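Local coordinates for protein disulfide isomerase (Pseudomonas aeruginosa, PDB 4N30) that probably works as a thiol-disulfide oxidoreductase of the DsbA subfamily, introducing or rearranging disulfide bonds in other proteins through a thioredoxin fold, at residues N59-L64 with I172-S177; W90-L95 with R107-A112; L186-N191 with L209-W214. All blocks are in the same frame, centred on the assembly; numbering follows the deposited sequence.

Interaction 1: N59-L64 with I172-S177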
loop_
_atom_site.group_PDB
_atom_site.type_symbol
_atom_site.label_atom_id
_atom_site.label_comp_id
_atom_site.label_asym_id
_atom_site.label_seq_id
_atom_site.Cartn_x
_atom_site.Cartn_y
_atom_site.Cartn_z
ATOM N N ASN A 59 -2.616 -7.592 1.690
ATOM C CA ASN A 59 -3.042 -6.367 1.022
ATOM C C ASN A 59 -3.277 -5.293 2.041
ATOM O O ASN A 59 -4.142 -5.484 2.919
ATOM C CB ASN A 59 -4.345 -6.605 0.226
ATOM C CG ASN A 59 -4.121 -7.541 -0.912
ATOM O OD1 ASN A 59 -3.697 -7.124 -1.991
ATOM N ND2 ASN A 59 -4.373 -8.834 -0.676
ATOM N N GLU A 60 -2.442 -4.266 2.036
ATOM C CA GLU A 60 -2.518 -3.218 3.074
ATOM C C GLU A 60 -3.212 -2.006 2.466
ATOM O O GLU A 60 -2.625 -1.315 1.619
ATOM C CB GLU A 60 -1.079 -2.830 3.562
ATOM C CG GLU A 60 -1.099 -1.670 4.552
ATOM C CD GLU A 60 0.236 -1.026 4.812
ATOM O OE1 GLU A 60 1.213 -1.346 4.236
ATOM O OE2 GLU A 60 0.185 -0.047 5.627
ATOM N N TYR A 61 -4.462 -1.800 2.790
ATOM C CA TYR A 61 -5.201 -0.626 2.363
ATOM C C TYR A 61 -4.762 0.535 3.209
ATOM O O TYR A 61 -4.929 0.544 4.452
ATOM C CB TYR A 61 -6.723 -0.838 2.496
ATOM C CG TYR A 61 -7.230 -1.782 1.435
ATOM C CD1 TYR A 61 -7.785 -1.284 0.261
ATOM C CD2 TYR A 61 -7.154 -3.185 1.603
ATOM C CE1 TYR A 61 -8.207 -2.126 -0.773
ATOM C CE2 TYR A 61 -7.586 -4.053 0.568
ATOM C CZ TYR A 61 -8.138 -3.470 -0.551
ATOM O OH TYR A 61 -8.526 -4.301 -1.614
ATOM N N ALA A 62 -4.200 1.556 2.581
ATOM C CA ALA A 62 -3.454 2.582 3.305
ATOM C C ALA A 62 -3.498 3.943 2.649
ATOM O O ALA A 62 -3.846 4.102 1.462
ATOM C CB ALA A 62 -2.007 2.143 3.479
ATOM N N ASP A 63 -3.210 4.939 3.484
ATOM C CA ASP A 63 -3.382 6.389 3.149
ATOM C C ASP A 63 -2.097 7.080 3.644
ATOM O O ASP A 63 -1.652 6.861 4.786
ATOM C CB ASP A 63 -4.633 6.823 3.970
ATOM C CG ASP A 63 -4.824 8.327 4.084
ATOM O OD1 ASP A 63 -3.976 9.135 3.771
ATOM O OD2 ASP A 63 -5.986 8.676 4.537
ATOM N N LEU A 64 -1.456 7.828 2.729
ATOM C CA LEU A 64 -0.139 8.396 2.997
ATOM C C LEU A 64 -0.234 9.602 3.967
ATOM O O LEU A 64 0.855 10.018 4.424
ATOM C CB LEU A 64 0.479 8.788 1.650
ATOM C CG LEU A 64 1.017 7.531 0.937
ATOM C CD1 LEU A 64 1.133 7.783 -0.585
ATOM C CD2 LEU A 64 2.367 7.053 1.504
ATOM N N ILE A 172 -9.869 2.013 -4.286
ATOM C CA ILE A 172 -10.812 2.639 -3.373
ATOM C C ILE A 172 -12.223 2.025 -3.509
ATOM O O ILE A 172 -12.909 1.630 -2.534
ATOM C CB ILE A 172 -10.919 4.140 -3.655
ATOM C CG1 ILE A 172 -9.593 4.808 -3.275
ATOM C CG2 ILE A 172 -12.067 4.767 -2.808
ATOM C CD1 ILE A 172 -9.569 6.226 -3.909
ATOM N N ASP A 173 -12.601 1.756 -4.755
ATOM C CA ASP A 173 -13.922 1.149 -5.077
ATOM C C ASP A 173 -13.969 -0.257 -4.546
ATOM O O ASP A 173 -15.009 -0.660 -3.926
ATOM C CB ASP A 173 -14.170 1.118 -6.613
ATOM C CG ASP A 173 -14.424 2.479 -7.195
ATOM O OD1 ASP A 173 -14.569 3.485 -6.476
ATOM O OD2 ASP A 173 -14.379 2.430 -8.449
ATOM N N ILE A 174 -12.904 -1.042 -4.676
ATOM C CA ILE A 174 -12.843 -2.381 -4.114
ATOM C C ILE A 174 -12.942 -2.326 -2.609
ATOM O O ILE A 174 -13.710 -3.103 -1.967
ATOM C CB ILE A 174 -11.632 -3.174 -4.569
ATOM C CG1 ILE A 174 -11.751 -3.460 -6.070
ATOM C CG2 ILE A 174 -11.427 -4.450 -3.762
ATOM C CD1 ILE A 174 -10.460 -3.922 -6.646
ATOM N N ALA A 175 -12.164 -1.409 -1.993
ATOM C CA ALA A 175 -12.272 -1.227 -0.561
ATOM C C ALA A 175 -13.675 -0.982 -0.118
ATOM O O ALA A 175 -14.144 -1.618 0.847
ATOM C CB ALA A 175 -11.295 -0.161 -0.073
ATOM N N ARG A 176 -14.376 -0.066 -0.769
ATOM C CA ARG A 176 -15.724 0.289 -0.363
ATOM C C ARG A 176 -16.658 -0.878 -0.601
ATOM O O ARG A 176 -17.540 -1.113 0.270
ATOM C CB ARG A 176 -16.180 1.587 -1.065
ATOM C CG ARG A 176 -15.360 2.803 -0.525
ATOM C CD ARG A 176 -15.979 4.155 -0.862
ATOM N NE ARG A 176 -15.911 4.311 -2.310
ATOM C CZ ARG A 176 -15.519 5.397 -2.994
ATOM N NH1 ARG A 176 -15.140 6.537 -2.344
ATOM N NH2 ARG A 176 -15.510 5.290 -4.325
ATOM N N SER A 177 -16.477 -1.636 -1.641
ATOM C CA SER A 177 -17.316 -2.847 -1.927
ATOM C C SER A 177 -17.150 -3.835 -0.824
ATOM O O SER A 177 -18.052 -4.692 -0.561
ATOM C CB SER A 177 -16.947 -3.489 -3.282
ATOM O OG SER A 177 -15.829 -4.342 -3.255
#
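Tyr-61, near the end of a strand of the central sheet, meets helix 162-177 at Ala-175 and Ile-174, so that the helix packs on the sheet of the thioredoxin fold. No hydrogen bond crosses the contact, which is carried by a single ring. Tyr-61 CD1 and CE1 each lie 3.7 Å from Ala-175 CB, so the methyl sits level with the middle of the CD1-CE1 bond and approaches the ring obliquely. Further out, the phenol oxygen Tyr-61 OH touches the branch methyl Ile-174 CG2 at 3.6 Å, and the two side chains cross at about a right angle. The tyrosine's first torsion (chi1 -73°) turns CG away from its own carbonyl carbon, and the ring then lies across the helix, from Ala-175 CB toward Ile-174 CG2. Ala-175 lies beside the CD1-CE1 side of the ring, while Ile-174 borders its hydroxyl end.

Polar links stay within the helix. Ser-177 OG donates to Ile-174 O at 2.8 Å, tilted slightly from the carbonyl plane. On the outer surface Arg-176 NH2 and Asp-173 OD1 form a salt bridge of 3.0 Å with a weak, bent hydrogen bond, and Ile-172 CG2 sits over the centre of the guanidinium face.

Backbone hydrogen bonds hold residues 59-62 between strands 86-92 and 185-190. Ile-180, in the loop between helix and strand, also touches the tyrosine. Helix 162-177 therefore packs against the sheet at Tyr-61, whereas the neighbouring Glu-60 and Ala-62 reach helix 67-81, where Ala-62 touches Cys-69 of a probable thioredoxin-type CxxC.

Interaction 2: W90-L95 with R107-A112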
loop_
_atom_site.group_PDB
_atom_site.type_symbol
_atom_site.label_atom_id
_atom_site.label_comp_id
_atom_site.label_asym_id
_atom_site.label_seq_id
_atom_site.Cartn_x
_atom_site.Cartn_y
_atom_site.Cartn_z
ATOM N N TRP A 90 0.647 -2.885 -1.469
ATOM C CA TRP A 90 0.012 -1.655 -1.033
ATOM C C TRP A 90 -1.269 -1.485 -1.828
ATOM O O TRP A 90 -1.171 -1.512 -3.090
ATOM C CB TRP A 90 0.942 -0.481 -1.324
ATOM C CG TRP A 90 0.376 0.900 -1.007
ATOM C CD1 TRP A 90 -0.447 1.682 -1.787
ATOM C CD2 TRP A 90 0.584 1.666 0.208
ATOM N NE1 TRP A 90 -0.695 2.857 -1.185
ATOM C CE2 TRP A 90 -0.083 2.911 0.019
ATOM C CE3 TRP A 90 1.352 1.434 1.363
ATOM C CZ2 TRP A 90 -0.049 3.918 0.982
ATOM C CZ3 TRP A 90 1.410 2.462 2.299
ATOM C CH2 TRP A 90 0.708 3.676 2.088
ATOM N N ARG A 91 -2.384 -1.203 -1.198
ATOM C CA ARG A 91 -3.616 -0.854 -1.886
ATOM C C ARG A 91 -4.020 0.521 -1.441
ATOM O O ARG A 91 -3.997 0.879 -0.268
ATOM C CB ARG A 91 -4.715 -1.877 -1.518
ATOM C CG ARG A 91 -4.358 -3.352 -1.778
ATOM C CD ARG A 91 -3.953 -3.661 -3.194
ATOM N NE ARG A 91 -5.151 -3.579 -3.922
ATOM C CZ ARG A 91 -6.058 -4.561 -4.061
ATOM N NH1 ARG A 91 -5.919 -5.748 -3.478
ATOM N NH2 ARG A 91 -7.164 -4.302 -4.759
ATOM N N HIS A 92 -4.508 1.361 -2.347
ATOM C CA HIS A 92 -4.840 2.746 -2.018
ATOM C C HIS A 92 -6.143 2.879 -1.365
ATOM O O HIS A 92 -7.198 2.515 -1.962
ATOM C CB HIS A 92 -4.778 3.608 -3.289
ATOM C CG HIS A 92 -3.446 3.685 -3.860
ATOM N ND1 HIS A 92 -2.445 4.432 -3.315
ATOM C CD2 HIS A 92 -2.940 3.115 -5.035
ATOM C CE1 HIS A 92 -1.357 4.299 -4.095
ATOM N NE2 HIS A 92 -1.638 3.468 -5.122
ATOM N N LEU A 93 -6.166 3.581 -0.214
ATOM C CA LEU A 93 -7.385 4.071 0.332
ATOM C C LEU A 93 -7.080 5.393 1.022
ATOM O O LEU A 93 -7.223 5.535 2.215
ATOM C CB LEU A 93 -8.000 3.053 1.275
ATOM C CG LEU A 93 -9.369 3.404 1.874
ATOM C CD1 LEU A 93 -10.371 3.552 0.734
ATOM C CD2 LEU A 93 -9.837 2.330 2.854
ATOM N N PRO A 94 -6.909 6.455 0.203
ATOM C CA PRO A 94 -6.805 7.783 0.778
ATOM C C PRO A 94 -8.147 8.149 1.377
ATOM O O PRO A 94 -9.167 8.107 0.686
ATOM C CB PRO A 94 -6.470 8.679 -0.449
ATOM C CG PRO A 94 -6.935 7.847 -1.625
ATOM C CD PRO A 94 -6.721 6.416 -1.264
ATOM N N LEU A 95 -8.191 8.556 2.614
ATOM C CA LEU A 95 -9.458 8.780 3.343
ATOM C C LEU A 95 -9.922 10.186 3.039
ATOM O O LEU A 95 -9.141 11.129 2.949
ATOM C CB LEU A 95 -9.277 8.620 4.853
ATOM C CG LEU A 95 -8.869 7.179 5.268
ATOM C CD1 LEU A 95 -8.649 7.206 6.785
ATOM C CD2 LEU A 95 -9.954 6.198 4.829
ATOM N N ARG A 107 -1.109 9.412 -6.157
ATOM C CA ARG A 107 -0.674 9.530 -7.553
ATOM C C ARG A 107 0.818 9.647 -7.652
ATOM O O ARG A 107 1.411 9.054 -8.607
ATOM C CB ARG A 107 -1.378 10.723 -8.185
ATOM C CG ARG A 107 -2.904 10.641 -8.350
ATOM C CD ARG A 107 -3.562 11.868 -8.948
ATOM N NE ARG A 107 -4.940 11.949 -8.609
ATOM C CZ ARG A 107 -5.481 12.834 -7.736
ATOM N NH1 ARG A 107 -4.805 13.886 -7.292
ATOM N NH2 ARG A 107 -6.791 12.747 -7.579
ATOM N N LEU A 108 1.489 10.339 -6.786
ATOM C CA LEU A 108 2.934 10.471 -6.808
ATOM C C LEU A 108 3.575 9.090 -6.682
ATOM O O LEU A 108 4.516 8.768 -7.458
ATOM C CB LEU A 108 3.470 11.338 -5.678
ATOM C CG LEU A 108 3.218 12.789 -5.870
ATOM C CD1 LEU A 108 3.652 13.519 -4.602
ATOM C CD2 LEU A 108 3.951 13.326 -7.081
ATOM N N VAL A 109 3.039 8.211 -5.825
ATOM C CA VAL A 109 3.749 6.949 -5.619
ATOM C C VAL A 109 3.519 6.014 -6.880
ATOM O O VAL A 109 4.426 5.259 -7.298
ATOM C CB VAL A 109 3.472 6.192 -4.307
ATOM C CG1 VAL A 109 3.888 7.036 -3.127
ATOM C CG2 VAL A 109 2.029 5.730 -4.197
ATOM N N GLU A 110 2.319 6.067 -7.486
ATOM C CA GLU A 110 2.109 5.297 -8.741
ATOM C C GLU A 110 3.076 5.826 -9.805
ATOM O O GLU A 110 3.671 5.009 -10.567
ATOM C CB GLU A 110 0.675 5.419 -9.225
ATOM C CG GLU A 110 -0.383 4.761 -8.319
ATOM C CD GLU A 110 -0.172 3.235 -8.275
ATOM O OE1 GLU A 110 0.236 2.645 -9.300
ATOM O OE2 GLU A 110 -0.137 2.638 -7.191
ATOM N N CYS A 111 3.203 7.155 -9.895
ATOM C CA CYS A 111 4.091 7.725 -10.931
ATOM C C CYS A 111 5.499 7.368 -10.642
ATOM O O CYS A 111 6.313 7.229 -11.622
ATOM C CB CYS A 111 3.765 9.230 -10.966
ATOM S SG CYS A 111 2.190 9.579 -11.700
ATOM N N ALA A 112 5.932 7.209 -9.390
ATOM C CA ALA A 112 7.242 6.719 -9.050
ATOM C C ALA A 112 7.431 5.313 -9.497
ATOM O O ALA A 112 8.592 4.967 -10.042
ATOM C CB ALA A 112 7.489 6.858 -7.543
#
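His-92 NE2 donates a short, nearly straight hydrogen bond to Glu-110 OE2, 2.7 Å long with an N-H...O angle of 170°. This His-carboxylate pair joins strand 86-92 of the thioredoxin sheet to helix 99-131, the long helix that, as in other DsbA-like proteins, probably belongs to the helical insertion of the thioredoxin fold. The oxygen lies in the imidazole plane, but the carboxylate is turned steeply against the ring, the two planes being 78° apart, and OE2 receives the proton on its anti side. Glu-110 does not point straight at the strand from its backbone; a bend at chi2 (-64°) brings the carboxylate round to the histidine.

Beside this bond the contact is apolar. Val-109 CG2 comes to the edge of the same ring, 3.7 Å from His-92 CE1, so that a methyl and a carboxylate share its outer rim. One ring face carries Trp-90 CD1, which stands 3.6 Å above the plane and is shifted toward the rim.

All three touching residues are buried. Ile-168 of helix 162-177 and Ala-106 also touch His-92, and Phe-121, farther along the long helix, touches Glu-110 and packs edge-to-face with Trp-90. One residue past Glu-110, Cys-111 SG is joined to Cys-157 SG in a disulfide that ties this helix to helix 151-160.

Interaction 3: L186-N191 with L209-W214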
loop_
_atom_site.group_PDB
_atom_site.type_symbol
_atom_site.label_atom_id
_atom_site.label_comp_id
_atom_site.label_asym_id
_atom_site.label_seq_id
_atom_site.Cartn_x
_atom_site.Cartn_y
_atom_site.Cartn_z
ATOM N N LEU A 186 -6.160 -4.628 6.560
ATOM C CA LEU A 186 -5.509 -5.732 5.811
ATOM C C LEU A 186 -6.504 -6.684 5.224
ATOM O O LEU A 186 -7.438 -7.023 5.930
ATOM C CB LEU A 186 -4.531 -6.473 6.720
ATOM C CG LEU A 186 -3.594 -5.594 7.516
ATOM C CD1 LEU A 186 -2.611 -6.520 8.307
ATOM C CD2 LEU A 186 -2.804 -4.626 6.614
ATOM N N VAL A 187 -6.239 -7.109 4.019
ATOM C CA VAL A 187 -6.941 -8.291 3.461
ATOM C C VAL A 187 -5.802 -9.282 3.202
ATOM O O VAL A 187 -5.007 -9.026 2.293
ATOM C CB VAL A 187 -7.764 -7.967 2.211
ATOM C CG1 VAL A 187 -8.323 -9.311 1.639
ATOM C CG2 VAL A 187 -8.909 -7.027 2.522
ATOM N N ILE A 188 -5.794 -10.399 3.945
ATOM C CA ILE A 188 -4.711 -11.378 3.772
ATOM C C ILE A 188 -5.294 -12.498 2.928
ATOM O O ILE A 188 -6.282 -13.086 3.302
ATOM C CB ILE A 188 -4.221 -11.914 5.105
ATOM C CG1 ILE A 188 -3.801 -10.766 6.045
ATOM C CG2 ILE A 188 -3.098 -12.952 4.842
ATOM C CD1 ILE A 188 -3.246 -11.203 7.399
ATOM N N ARG A 189 -4.695 -12.749 1.758
ATOM C CA ARG A 189 -5.167 -13.752 0.811
ATOM C C ARG A 189 -4.184 -14.923 0.856
ATOM O O ARG A 189 -2.955 -14.766 0.774
ATOM C CB ARG A 189 -5.237 -13.127 -0.542
ATOM C CG ARG A 189 -5.716 -14.166 -1.598
ATOM C CD ARG A 189 -6.150 -13.544 -2.885
ATOM N NE ARG A 189 -7.084 -12.445 -2.602
ATOM C CZ ARG A 189 -8.363 -12.524 -2.234
ATOM N NH1 ARG A 189 -8.990 -13.694 -2.110
ATOM N NH2 ARG A 189 -9.045 -11.376 -2.012
ATOM N N ASP A 190 -4.726 -16.156 0.836
ATOM C CA ASP A 190 -3.928 -17.352 0.556
ATOM C C ASP A 190 -3.955 -17.632 -0.956
ATOM O O ASP A 190 -5.004 -17.832 -1.537
ATOM C CB ASP A 190 -4.612 -18.517 1.322
ATOM C CG ASP A 190 -3.862 -19.798 1.246
ATOM O OD1 ASP A 190 -3.164 -20.035 0.201
ATOM O OD2 ASP A 190 -3.853 -20.556 2.202
ATOM N N ASN A 191 -2.777 -17.414 -1.570
ATOM C CA ASN A 191 -2.670 -17.505 -3.022
ATOM C C ASN A 191 -2.863 -18.952 -3.553
ATOM O O ASN A 191 -3.025 -19.114 -4.772
ATOM C CB ASN A 191 -1.333 -16.906 -3.442
ATOM C CG ASN A 191 -1.264 -15.414 -3.144
ATOM O OD1 ASN A 191 -0.249 -14.971 -2.611
ATOM N ND2 ASN A 191 -2.285 -14.699 -3.547
ATOM N N LEU A 209 -0.324 -13.948 12.618
ATOM C CA LEU A 209 -0.160 -15.426 12.675
ATOM C C LEU A 209 -1.470 -16.095 12.814
ATOM O O LEU A 209 -1.738 -17.167 12.236
ATOM C CB LEU A 209 0.748 -15.836 13.868
ATOM C CG LEU A 209 2.216 -15.420 13.694
ATOM C CD1 LEU A 209 2.973 -15.601 15.011
ATOM C CD2 LEU A 209 2.827 -16.185 12.531
ATOM N N SER A 210 -2.338 -15.571 13.717
ATOM C CA SER A 210 -3.640 -16.208 13.885
ATOM C C SER A 210 -4.582 -16.078 12.700
ATOM O O SER A 210 -5.376 -16.970 12.434
ATOM C CB SER A 210 -4.323 -15.786 15.196
ATOM O OG SER A 210 -4.628 -14.418 15.267
ATOM N N ALA A 211 -4.444 -14.990 11.965
ATOM C CA ALA A 211 -5.246 -14.854 10.700
ATOM C C ALA A 211 -4.768 -15.870 9.681
ATOM O O ALA A 211 -5.642 -16.433 9.007
ATOM C CB ALA A 211 -5.004 -13.415 10.168
ATOM N N ILE A 212 -3.435 -16.051 9.565
ATOM C CA ILE A 212 -2.975 -17.030 8.536
ATOM C C ILE A 212 -3.398 -18.454 8.999
ATOM O O ILE A 212 -3.788 -19.294 8.194
ATOM C CB ILE A 212 -1.458 -16.860 8.303
ATOM C CG1 ILE A 212 -1.258 -15.534 7.538
ATOM C CG2 ILE A 212 -0.917 -18.045 7.470
ATOM C CD1 ILE A 212 0.208 -15.143 7.508
ATOM N N ASP A 213 -3.323 -18.732 10.307
ATOM C CA ASP A 213 -3.778 -19.990 10.860
ATOM C C ASP A 213 -5.264 -20.179 10.562
ATOM O O ASP A 213 -5.704 -21.282 10.222
ATOM C CB ASP A 213 -3.456 -20.001 12.340
ATOM C CG ASP A 213 -3.923 -21.203 13.040
ATOM O OD1 ASP A 213 -3.156 -22.142 13.209
ATOM O OD2 ASP A 213 -5.074 -21.194 13.567
ATOM N N TRP A 214 -6.050 -19.102 10.710
ATOM C CA TRP A 214 -7.467 -19.224 10.346
ATOM C C TRP A 214 -7.684 -19.560 8.860
ATOM O O TRP A 214 -8.533 -20.399 8.517
ATOM C CB TRP A 214 -8.152 -17.906 10.725
ATOM C CG TRP A 214 -9.639 -17.887 10.446
ATOM C CD1 TRP A 214 -10.650 -18.145 11.394
ATOM C CD2 TRP A 214 -10.310 -17.480 9.247
ATOM N NE1 TRP A 214 -11.903 -17.963 10.809
ATOM C CE2 TRP A 214 -11.731 -17.600 9.497
ATOM C CE3 TRP A 214 -9.861 -17.100 7.977
ATOM C CZ2 TRP A 214 -12.705 -17.246 8.560
ATOM C CZ3 TRP A 214 -10.869 -16.760 6.988
ATOM C CH2 TRP A 214 -12.236 -16.834 7.295
#
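Ile-188 carries the strand's side of this contact and divides its two methyls between neighbouring residues of the helix. The tip methyl, Ile-188 CD1, meets Ala-211 CB at 4.0 Å. Its branch methyl, Ile-188 CG2, reaches Ile-212 CG1 at 4.2 Å, and the two isoleucines cross at about a right angle. With CG1 of Ile-188 anti to the carbonyl carbon (chi1 -55°) and the chain extended beyond it, CD1 reaches the alanine while the branch lies toward Ile-212. Ile-212 does not point at the strand from its backbone, but the end of its side chain comes nearer.

Around this pair of contacts, Leu-208 and Leu-215 of the same helix also touch Ile-188, Leu-199 touches both Ile-188 and Ala-211, and Trp-56 touches Ile-212. Farther out, the strand is held by backbone hydrogen bonds of Ile-188 with Val-197 and of Arg-189 with Thr-57. Near the end of the strand Asp-190 forms a salt bridge with Arg-55, and Trp-214 makes a cation-pi contact with Arg-195.

No hydrogen bond or salt bridge joins the two segments, so C-terminal helix 205-216 is seated here by the fit of aliphatic surfaces rather than by directional bonds.

From the N terminus, 59-64 opens the longest loop, which interaction 1 closes only when helix 162-177 returns to the sheet. Within that span lies interaction 2, a short local closure from strand 86-92 to the helix that follows it. Interaction 3 comes after both, closing the excursion through strand 196-200 to the last helix; no two loops cross. The sheet connects all three: strand 56-62 lies between 86-92 and 185-190, with backbone hydrogen bonds to each. Interaction 1 thus adjoins both others, while interactions 2 and 3, with centres about 23 Å apart, anchor the long helix and the C-terminal helix without touching.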